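Local coordinates for protein EscN (Escherichia coli O127:H6, PDB 2OBL) that belongs to the ATP synthase alpha/beta family of P-loop nucleotide-binding proteins and works in bacterial type III secretion, at residues G190-S195 against N229-D234; T170-A175 against S198-L203; K202-A207 against R237-G242; A103-R108 against M142-T147. The protein carries 1 engineered substitution. One frame throughout, in Å; residues are numbered along the deposited sequence.

Contact 1: residues G190-S195 against N229-D234; sequences GGFPPS and NDPIGD. With CA (calcium ion), chain B.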
# COMPACT_ATOMS: atom_id res chain seq x y z
N GLY A 190 -13.85 6.78 -19.66
CA GLY A 190 -14.37 7.00 -18.31
C GLY A 190 -14.23 8.42 -17.80
O GLY A 190 -14.20 8.66 -16.60
N GLY A 191 -14.12 9.37 -18.73
CA GLY A 191 -13.93 10.77 -18.33
C GLY A 191 -12.47 11.22 -18.25
O GLY A 191 -12.20 12.42 -18.06
N PHE A 192 -11.55 10.27 -18.43
CA PHE A 192 -10.11 10.55 -18.32
C PHE A 192 -9.45 10.83 -19.66
O PHE A 192 -9.67 10.10 -20.62
CB PHE A 192 -9.38 9.39 -17.63
CG PHE A 192 -9.77 9.21 -16.19
CD1 PHE A 192 -9.13 9.94 -15.19
CD2 PHE A 192 -10.79 8.34 -15.84
CE1 PHE A 192 -9.50 9.82 -13.87
CE2 PHE A 192 -11.17 8.20 -14.51
CZ PHE A 192 -10.53 8.94 -13.51
N PRO A 193 -8.61 11.88 -19.72
CA PRO A 193 -7.85 12.10 -20.95
C PRO A 193 -6.59 11.21 -21.04
O PRO A 193 -6.12 10.65 -20.03
CB PRO A 193 -7.46 13.57 -20.86
CG PRO A 193 -7.34 13.83 -19.36
CD PRO A 193 -8.35 12.91 -18.69
N PRO A 194 -6.05 11.09 -22.26
CA PRO A 194 -4.85 10.31 -22.50
C PRO A 194 -3.70 10.57 -21.52
O PRO A 194 -3.03 9.61 -21.11
CB PRO A 194 -4.46 10.70 -23.93
CG PRO A 194 -5.79 10.98 -24.58
CD PRO A 194 -6.59 11.67 -23.51
N SER A 195 -3.49 11.82 -21.12
CA SER A 195 -2.37 12.19 -20.24
C SER A 195 -2.35 11.42 -18.90
O SER A 195 -1.28 11.09 -18.39
CB SER A 195 -2.34 13.69 -19.95
OG SER A 195 -3.55 14.15 -19.36
N ASN A 229 -17.37 1.60 -14.14
CA ASN A 229 -15.98 1.22 -14.38
C ASN A 229 -14.99 2.29 -13.89
O ASN A 229 -15.21 3.50 -14.09
CB ASN A 229 -15.72 0.91 -15.85
CG ASN A 229 -14.37 0.25 -16.07
OD1 ASN A 229 -13.99 -0.64 -15.31
ND2 ASN A 229 -13.64 0.69 -17.08
N ASP A 230 -13.93 1.84 -13.24
CA ASP A 230 -12.78 2.71 -12.91
C ASP A 230 -11.59 2.28 -13.77
O ASP A 230 -10.85 1.36 -13.41
CB ASP A 230 -12.45 2.67 -11.41
CG ASP A 230 -11.07 3.25 -11.10
OD1 ASP A 230 -10.54 4.00 -11.94
OD2 ASP A 230 -10.51 2.92 -10.03
N PRO A 231 -11.38 2.97 -14.89
CA PRO A 231 -10.34 2.56 -15.81
C PRO A 231 -8.92 2.83 -15.28
O PRO A 231 -7.98 2.20 -15.74
CB PRO A 231 -10.62 3.41 -17.05
CG PRO A 231 -11.26 4.63 -16.53
CD PRO A 231 -12.13 4.15 -15.38
N ILE A 232 -8.79 3.75 -14.32
CA ILE A 232 -7.49 4.04 -13.71
C ILE A 232 -7.07 2.83 -12.87
O ILE A 232 -5.95 2.32 -13.02
CB ILE A 232 -7.55 5.31 -12.82
CG1 ILE A 232 -7.85 6.54 -13.68
CG2 ILE A 232 -6.26 5.48 -12.01
CD1 ILE A 232 -6.81 6.78 -14.80
N GLY A 233 -7.97 2.35 -12.02
CA GLY A 233 -7.71 1.16 -11.18
C GLY A 233 -7.35 -0.02 -12.07
O GLY A 233 -6.47 -0.82 -11.72
N ASP A 234 -8.03 -0.13 -13.21
CA ASP A 234 -7.81 -1.27 -14.12
C ASP A 234 -6.39 -1.22 -14.67
O ASP A 234 -5.70 -2.23 -14.73
CB ASP A 234 -8.81 -1.29 -15.28
CG ASP A 234 -10.23 -1.59 -14.84
OD1 ASP A 234 -10.47 -1.86 -13.65
OD2 ASP A 234 -11.14 -1.54 -15.69
CA CA B . -12.84 -2.37 -14.13
O HOH W 1 -12.80 -0.66 -12.35

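Contact 2: residues T170-A175 against S198-L203; sequences TRYARA and SSLPKL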
# COMPACT_ATOMS: atom_id res chain seq x y z
N THR A 170 -6.10 6.95 -6.97
CA THR A 170 -7.43 7.32 -7.47
C THR A 170 -7.63 8.84 -7.48
O THR A 170 -8.07 9.41 -8.48
CB THR A 170 -8.52 6.67 -6.61
OG1 THR A 170 -8.39 5.25 -6.70
CG2 THR A 170 -9.92 7.12 -7.07
N ARG A 171 -7.32 9.50 -6.37
CA ARG A 171 -7.55 10.95 -6.29
C ARG A 171 -6.47 11.74 -7.00
O ARG A 171 -6.73 12.84 -7.52
CB ARG A 171 -7.75 11.40 -4.85
CG ARG A 171 -9.05 10.85 -4.25
CD ARG A 171 -9.47 11.60 -2.99
NE ARG A 171 -10.47 10.87 -2.21
CZ ARG A 171 -11.77 11.08 -2.30
NH1 ARG A 171 -12.24 12.00 -3.14
NH2 ARG A 171 -12.61 10.38 -1.53
N TYR A 172 -5.27 11.16 -7.08
CA TYR A 172 -4.24 11.71 -7.94
C TYR A 172 -4.77 11.76 -9.37
O TYR A 172 -4.63 12.78 -10.07
CB TYR A 172 -2.95 10.87 -7.95
CG TYR A 172 -2.22 11.06 -9.26
CD1 TYR A 172 -1.42 12.19 -9.47
CD2 TYR A 172 -2.36 10.16 -10.31
CE1 TYR A 172 -0.80 12.40 -10.67
CE2 TYR A 172 -1.73 10.36 -11.52
CZ TYR A 172 -0.95 11.49 -11.70
OH TYR A 172 -0.33 11.71 -12.90
N ALA A 173 -5.36 10.65 -9.81
CA ALA A 173 -5.83 10.54 -11.21
C ALA A 173 -6.98 11.50 -11.51
O ALA A 173 -7.07 12.04 -12.62
CB ALA A 173 -6.24 9.10 -11.52
N ARG A 174 -7.85 11.71 -10.53
CA ARG A 174 -8.96 12.64 -10.72
C ARG A 174 -8.41 14.06 -10.85
O ARG A 174 -8.90 14.84 -11.66
CB ARG A 174 -9.95 12.55 -9.57
CG ARG A 174 -10.74 11.24 -9.58
CD ARG A 174 -11.56 11.14 -8.31
NE ARG A 174 -12.24 9.85 -8.21
CZ ARG A 174 -12.90 9.44 -7.13
NH1 ARG A 174 -12.97 10.23 -6.07
NH2 ARG A 174 -13.50 8.26 -7.13
N ALA A 175 -7.39 14.38 -10.06
CA ALA A 175 -6.74 15.70 -10.18
C ALA A 175 -6.06 15.82 -11.56
O ALA A 175 -6.23 16.82 -12.25
CB ALA A 175 -5.71 15.90 -9.05
N SER A 198 -1.10 7.75 -19.52
CA SER A 198 0.33 7.66 -19.77
C SER A 198 1.16 8.01 -18.53
O SER A 198 2.31 7.57 -18.41
CB SER A 198 0.72 8.47 -21.01
OG SER A 198 0.57 9.85 -20.77
N SER A 199 0.58 8.76 -17.59
CA SER A 199 1.34 9.15 -16.38
C SER A 199 1.51 7.98 -15.42
O SER A 199 2.47 7.95 -14.63
CB SER A 199 0.67 10.33 -15.66
OG SER A 199 -0.42 9.87 -14.86
N LEU A 200 0.59 7.03 -15.46
CA LEU A 200 0.59 5.94 -14.47
C LEU A 200 1.86 5.09 -14.52
O LEU A 200 2.52 4.92 -13.49
CB LEU A 200 -0.66 5.06 -14.59
CG LEU A 200 -2.00 5.74 -14.29
CD1 LEU A 200 -3.15 4.76 -14.56
CD2 LEU A 200 -2.03 6.22 -12.84
N PRO A 201 2.20 4.53 -15.69
CA PRO A 201 3.44 3.74 -15.67
C PRO A 201 4.68 4.59 -15.44
O PRO A 201 5.66 4.11 -14.88
CB PRO A 201 3.46 3.09 -17.06
CG PRO A 201 2.59 3.93 -17.91
CD PRO A 201 1.54 4.51 -17.01
N LYS A 202 4.64 5.86 -15.84
CA LYS A 202 5.78 6.75 -15.62
C LYS A 202 6.02 6.96 -14.13
O LYS A 202 7.16 6.95 -13.67
CB LYS A 202 5.56 8.09 -16.32
CG LYS A 202 5.56 7.97 -17.83
CD LYS A 202 6.16 9.20 -18.47
CE LYS A 202 6.57 8.92 -19.90
NZ LYS A 202 7.61 9.90 -20.34
N LEU A 203 4.94 7.14 -13.37
CA LEU A 203 5.04 7.22 -11.91
C LEU A 203 5.48 5.92 -11.27
O LEU A 203 6.38 5.90 -10.43
CB LEU A 203 3.70 7.63 -11.30
CG LEU A 203 3.38 9.12 -11.28
CD1 LEU A 203 1.89 9.31 -11.02
CD2 LEU A 203 4.21 9.84 -10.22

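Contact 3: residues K202-A207 against R237-G242; sequences KLLERA and RSILDG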
# COMPACT_ATOMS: atom_id res chain seq x y z
N LYS A 202 4.64 5.86 -15.84
CA LYS A 202 5.78 6.75 -15.62
C LYS A 202 6.02 6.96 -14.13
O LYS A 202 7.16 6.95 -13.67
CB LYS A 202 5.56 8.09 -16.32
CG LYS A 202 5.56 7.97 -17.83
CD LYS A 202 6.16 9.20 -18.47
CE LYS A 202 6.57 8.92 -19.90
NZ LYS A 202 7.61 9.90 -20.34
N LEU A 203 4.94 7.14 -13.37
CA LEU A 203 5.04 7.22 -11.91
C LEU A 203 5.48 5.92 -11.27
O LEU A 203 6.38 5.90 -10.43
CB LEU A 203 3.70 7.63 -11.30
CG LEU A 203 3.38 9.12 -11.28
CD1 LEU A 203 1.89 9.31 -11.02
CD2 LEU A 203 4.21 9.84 -10.22
N LEU A 204 4.84 4.82 -11.64
CA LEU A 204 5.09 3.56 -10.96
C LEU A 204 6.46 3.00 -11.29
O LEU A 204 7.08 2.31 -10.46
CB LEU A 204 3.99 2.53 -11.29
CG LEU A 204 2.83 2.54 -10.30
CD1 LEU A 204 2.15 3.89 -10.22
CD2 LEU A 204 1.82 1.43 -10.65
N GLU A 205 6.94 3.31 -12.49
CA GLU A 205 8.22 2.78 -12.92
C GLU A 205 9.39 3.43 -12.18
O GLU A 205 10.51 2.95 -12.24
CB GLU A 205 8.38 2.88 -14.45
CG GLU A 205 7.45 1.93 -15.23
CD GLU A 205 7.70 1.95 -16.73
OE1 GLU A 205 8.73 2.51 -17.16
OE2 GLU A 205 6.87 1.39 -17.50
N ARG A 206 9.11 4.51 -11.44
CA ARG A 206 10.15 5.16 -10.63
C ARG A 206 10.43 4.46 -9.30
O ARG A 206 11.50 4.62 -8.72
CB ARG A 206 9.85 6.64 -10.45
CG ARG A 206 10.04 7.42 -11.74
CD ARG A 206 9.41 8.78 -11.68
NE ARG A 206 10.16 9.70 -10.83
CZ ARG A 206 9.81 10.98 -10.66
NH1 ARG A 206 8.72 11.45 -11.27
NH2 ARG A 206 10.54 11.76 -9.89
N ALA A 207 9.48 3.67 -8.81
CA ALA A 207 9.72 2.80 -7.66
C ALA A 207 10.59 1.62 -8.12
O ALA A 207 10.68 1.35 -9.32
CB ALA A 207 8.39 2.28 -7.10
N ARG A 237 -3.99 -2.22 -11.96
CA ARG A 237 -3.98 -3.68 -11.79
C ARG A 237 -2.98 -4.36 -12.72
O ARG A 237 -2.30 -5.32 -12.34
CB ARG A 237 -5.37 -4.28 -12.04
CG ARG A 237 -6.34 -4.04 -10.92
CD ARG A 237 -7.60 -4.84 -11.21
NE ARG A 237 -8.61 -4.70 -10.16
CZ ARG A 237 -8.81 -5.59 -9.19
NH1 ARG A 237 -8.04 -6.68 -9.10
NH2 ARG A 237 -9.76 -5.38 -8.29
N SER A 238 -2.95 -3.89 -13.95
CA SER A 238 -2.12 -4.50 -14.98
C SER A 238 -0.63 -4.17 -14.85
O SER A 238 0.21 -4.81 -15.48
CB SER A 238 -2.65 -4.13 -16.37
OG SER A 238 -3.88 -4.81 -16.63
N ILE A 239 -0.29 -3.18 -14.02
CA ILE A 239 1.10 -2.78 -13.83
C ILE A 239 1.70 -3.31 -12.55
O ILE A 239 2.91 -3.56 -12.49
CB ILE A 239 1.24 -1.25 -13.75
CG1 ILE A 239 0.77 -0.56 -15.03
CG2 ILE A 239 2.69 -0.87 -13.45
CD1 ILE A 239 0.56 0.94 -14.85
N LEU A 240 0.88 -3.44 -11.51
CA LEU A 240 1.36 -3.77 -10.15
C LEU A 240 2.06 -5.12 -10.04
O LEU A 240 1.80 -6.03 -10.83
CB LEU A 240 0.20 -3.73 -9.16
CG LEU A 240 -0.45 -2.37 -8.90
CD1 LEU A 240 -1.78 -2.59 -8.15
CD2 LEU A 240 0.47 -1.46 -8.11
N ASP A 241 2.92 -5.25 -9.03
CA ASP A 241 3.60 -6.49 -8.69
C ASP A 241 2.88 -7.24 -7.57
O ASP A 241 3.26 -8.35 -7.22
CB ASP A 241 5.02 -6.20 -8.20
CG ASP A 241 5.84 -5.40 -9.19
OD1 ASP A 241 5.79 -5.71 -10.39
OD2 ASP A 241 6.56 -4.46 -8.75
N GLY A 242 1.86 -6.62 -7.00
CA GLY A 242 1.09 -7.27 -5.94
C GLY A 242 -0.12 -6.43 -5.64
O GLY A 242 -0.12 -5.23 -5.90

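Contact 4: residues A103-R108 against M142-T147; sequences ALIGER and MKAAFT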
# COMPACT_ATOMS: atom_id res chain seq x y z
N ALA A 103 2.12 10.40 0.49
CA ALA A 103 1.39 11.36 -0.30
C ALA A 103 -0.07 11.17 0.06
O ALA A 103 -0.66 10.11 -0.23
CB ALA A 103 1.61 11.15 -1.78
N LEU A 104 -0.63 12.16 0.75
CA LEU A 104 -2.03 12.13 1.14
C LEU A 104 -2.80 13.12 0.27
O LEU A 104 -2.73 14.34 0.48
CB LEU A 104 -2.18 12.48 2.62
CG LEU A 104 -1.35 11.64 3.59
CD1 LEU A 104 -1.59 12.09 5.02
CD2 LEU A 104 -1.68 10.18 3.43
N ILE A 105 -3.51 12.58 -0.70
CA ILE A 105 -4.08 13.38 -1.78
C ILE A 105 -5.61 13.35 -1.83
O ILE A 105 -6.23 12.28 -1.90
CB ILE A 105 -3.53 12.90 -3.16
CG1 ILE A 105 -1.98 12.90 -3.18
CG2 ILE A 105 -4.17 13.71 -4.31
CD1 ILE A 105 -1.37 12.37 -4.48
N GLY A 106 -6.21 14.53 -1.79
CA GLY A 106 -7.61 14.69 -2.19
C GLY A 106 -8.68 14.48 -1.13
O GLY A 106 -9.88 14.55 -1.44
N GLU A 107 -8.28 14.22 0.11
CA GLU A 107 -9.26 14.07 1.19
C GLU A 107 -9.42 15.38 1.95
O GLU A 107 -8.68 16.33 1.73
CB GLU A 107 -8.88 12.93 2.16
CG GLU A 107 -8.53 11.59 1.51
CD GLU A 107 -9.73 10.81 1.01
OE1 GLU A 107 -10.86 11.06 1.49
OE2 GLU A 107 -9.53 9.93 0.13
N ARG A 108 -10.42 15.44 2.83
CA ARG A 108 -10.60 16.63 3.67
C ARG A 108 -9.61 16.63 4.83
O ARG A 108 -9.10 15.58 5.21
CB ARG A 108 -12.03 16.69 4.19
CG ARG A 108 -13.05 17.05 3.13
CD ARG A 108 -14.45 17.04 3.69
NE ARG A 108 -14.80 15.74 4.26
CZ ARG A 108 -14.95 15.50 5.56
NH1 ARG A 108 -14.78 16.48 6.44
NH2 ARG A 108 -15.28 14.28 5.98
N MET A 142 -2.38 16.97 -8.33
CA MET A 142 -1.66 16.15 -9.29
C MET A 142 -0.16 16.15 -9.00
O MET A 142 0.49 15.09 -9.01
CB MET A 142 -1.91 16.64 -10.71
CG MET A 142 -1.08 15.92 -11.75
SD MET A 142 -1.34 16.64 -13.36
CE MET A 142 -0.52 15.41 -14.39
N LYS A 143 0.41 17.33 -8.76
CA LYS A 143 1.86 17.43 -8.57
C LYS A 143 2.34 16.69 -7.33
O LYS A 143 3.48 16.22 -7.26
CB LYS A 143 2.32 18.90 -8.56
CG LYS A 143 2.36 19.55 -9.95
CD LYS A 143 2.53 21.07 -9.87
CE LYS A 143 2.74 21.67 -11.27
NZ LYS A 143 3.36 23.05 -11.18
N ALA A 144 1.45 16.55 -6.34
CA ALA A 144 1.83 15.87 -5.09
C ALA A 144 2.39 14.48 -5.33
O ALA A 144 3.30 14.06 -4.63
CB ALA A 144 0.65 15.80 -4.11
N ALA A 145 1.84 13.76 -6.31
CA ALA A 145 2.30 12.42 -6.61
C ALA A 145 3.77 12.44 -7.09
O ALA A 145 4.56 11.57 -6.74
CB ALA A 145 1.42 11.80 -7.67
N PHE A 146 4.10 13.43 -7.91
CA PHE A 146 5.45 13.55 -8.44
C PHE A 146 6.40 14.07 -7.37
O PHE A 146 7.52 13.59 -7.25
CB PHE A 146 5.45 14.47 -9.67
CG PHE A 146 4.70 13.90 -10.84
CD1 PHE A 146 5.38 13.18 -11.82
CD2 PHE A 146 3.33 14.08 -10.96
CE1 PHE A 146 4.69 12.64 -12.91
CE2 PHE A 146 2.63 13.54 -12.03
CZ PHE A 146 3.31 12.82 -13.01
N THR A 147 5.94 15.04 -6.59
CA THR A 147 6.74 15.55 -5.47
C THR A 147 7.14 14.43 -4.51
O THR A 147 8.32 14.28 -4.16
CB THR A 147 5.95 16.62 -4.71
OG1 THR A 147 5.84 17.79 -5.53
CG2 THR A 147 6.62 16.96 -3.38

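Contact 1: residues G190-S195 against N229-D234
Gly190 and Pro231 bring the two backbones to within 6.5 Å, CA to CA, where the loop before helix 194-204 passes the first turn of helix 231-239. Gly190 has a positive phi and no side chain, which suits both its bend and its place beside the Pro231 ring. Phe192 carries the packing. Its CG lies anti to its own carbonyl carbon (chi1 -66°), which turns the ring toward Ile232. Ile232 CG1 sits over one face as a CH-pi contact, 3.6 Å from the Phe192 ring centroid and 12° from the normal, almost centred. Pro231 comes in obliquely, with its CG 3.8 Å from Phe192 CD2. Helix 169-182 adds Ala173 and Arg177 against the same phenylalanine. Pro231 also suits the start of a helix, where its nitrogen needs no acceptor. Just before it, Asp230 is the N-cap: OD1, met from above the carboxylate plane, takes a nearly straight bond from Gly233 N (3.1 Å, 171°) and a weak one from Ile232 N. Asn229, in the loop before the cap, and the helix's first turn together hold the calcium ion. Asn229 OD1 binds calcium at 2.4 Å, and Asp234 OD1 and OD2 each at 2.5 Å. A water on the calcium accepts from Asp230 N at 2.9 Å. Here a capped helix start and a carboxylate one turn on form a calcium site beside an apolar cluster of loop and helix residues.

Contact 2: residues T170-A175 against S198-L203
The ring of Tyr172 has Leu203 CD1 over one face and Ser199 OG at its edge, in plane, while Leu200 CD2 approaches obliquely. Leu203 CD1 stands 4.0 Å from the Tyr172 ring centroid, 27° off the normal. This CH-pi contact is displaced toward the hydroxyl end, since Leu203 CD1 comes nearest at Tyr172 CZ, 3.6 Å away. Leu200 CD2 is looser, 4.4 Å from Tyr172 CE2, and Leu200 also packs on Ile232 of helix 231-239. From helix 138-156, Met142, Ala145 and Phe146 also pack against the tyrosine. The axes of the two helical segments stay 11.6 Å apart and run at 134° to each other, so a long side chain is needed to bridge them. Tyr172 suits this place: with CG roughly anti to the backbone N (chi1 153°), it reaches across to the neighbouring helix. Tyr172 OH donates to Ser199 OG, 2.7 Å away. Ser199 OG, set between its backbone N and carbonyl carbon, is also hydrogen-bonded to Val196 O in the preceding turn. A small hydroxyl residue therefore fits where one atom must serve both an incoming phenol and its own helix. The phenol's proton is taken by Ser199 OG, so both buried hydroxyls have partners in an otherwise apolar interface, and this directed bond anchors the hydroxyl end of the ring while the leucines supply the bulk.

Contact 3: residues K202-A207 against R237-G242
Leu204 meets Ile239 and Leu240 near the C-terminal parts of helices 194-204 and 231-239, beside the mostly parallel sheet of the P-loop NTPase fold. The side-chain contact is wholly apolar. Leu204 CD2 does the touching, 3.7 Å from Ile239 CG2 and 4.1 Å from Leu240 CD2, and the Leu204 side chain slants across both partners. Its first torsion, -92°, is well away from the usual staggered value near -60°, and it carries this methyl toward the two neighbours. Ile239 offers its shorter branch, CG2, which stands anti to the backbone N. Tyr219 of strand 214-222 packs on Leu204, and Phe77 of strand 73-78 on Leu240, so branched aliphatic residues suit this packing against the sheet. Backbone bonds shape the chain after Leu204. A type I turn from Leu204 to Ala207 is closed by Ala207 N donating to Leu204 O over 3.2 Å, leading into strand 208-209. Arg73 links the two segments indirectly, through a salt bridge and a hydrogen bond: its NE pairs with Asp241 OD2, while its NH1 donates to Leu204 O, the very carbonyl that closes the turn.

Contact 4: residues A103-R108 against M142-T147
Ile105 points from strand 99-105 onto helix 138-156, meeting Ala144 and Ala145 in the alpha/beta core of the P-loop NTPase fold. The helix belongs to a beta-alpha-beta crossover: it joins parallel strands 127-132 and 161-167, and strand 99-105 lies between them in the sheet. The strand and helix segments run nearly antiparallel, at 173°, with axes 8.5 Å apart. That close spacing suits alanines on the helix face, while the longer isoleucine fills the distance from the sheet. Ala103 and Ile105 both direct their CB toward the helix, whereas Leu104 between them turns away to the other side, onto helix 109-116. Ile105 CG1 lies anti to the carbonyl carbon and its outer torsion is extended (chi2 177°), which sends CD1 outward to the helix. Ala144 aims its methyl back at this chain, its CB 4.0 Å from Ile105 CD1; Val130 and Thr132 of the adjacent strand pack on the same alanine. Ala145 presents its flank, with its CB 4.3 Å from Ile105 CD1. Ala103, too short to reach a methyl, has its CB 4.4 Å from Ala144 O. The tip of the isoleucine also rests on the helix backbone itself, Ile105 CD1 lying 3.9 Å from Ala145 N.

In the fold
Contact 4 comes first along the chain, closing before the others open; contact 2 follows, its segments alternating with those of contact 1, and contact 3 begins where contact 2 ends, sharing Lys202 and Leu203. Helix 194-204 runs through contacts 1, 2 and 3, and helix 231-239 joins contacts 1 and 3 at its two ends, their centres about 16 Å apart. Contacts 1 and 2, with centres about 9 Å apart, meet through Ala173; contacts 2 and 4, about 10 Å apart, meet through Tyr172 on Ala145 and an Arg171-Glu107 salt bridge. Together they link the sheet, through helices 138-156, 169-182 and 194-204, to the helix start that carries the calcium ion.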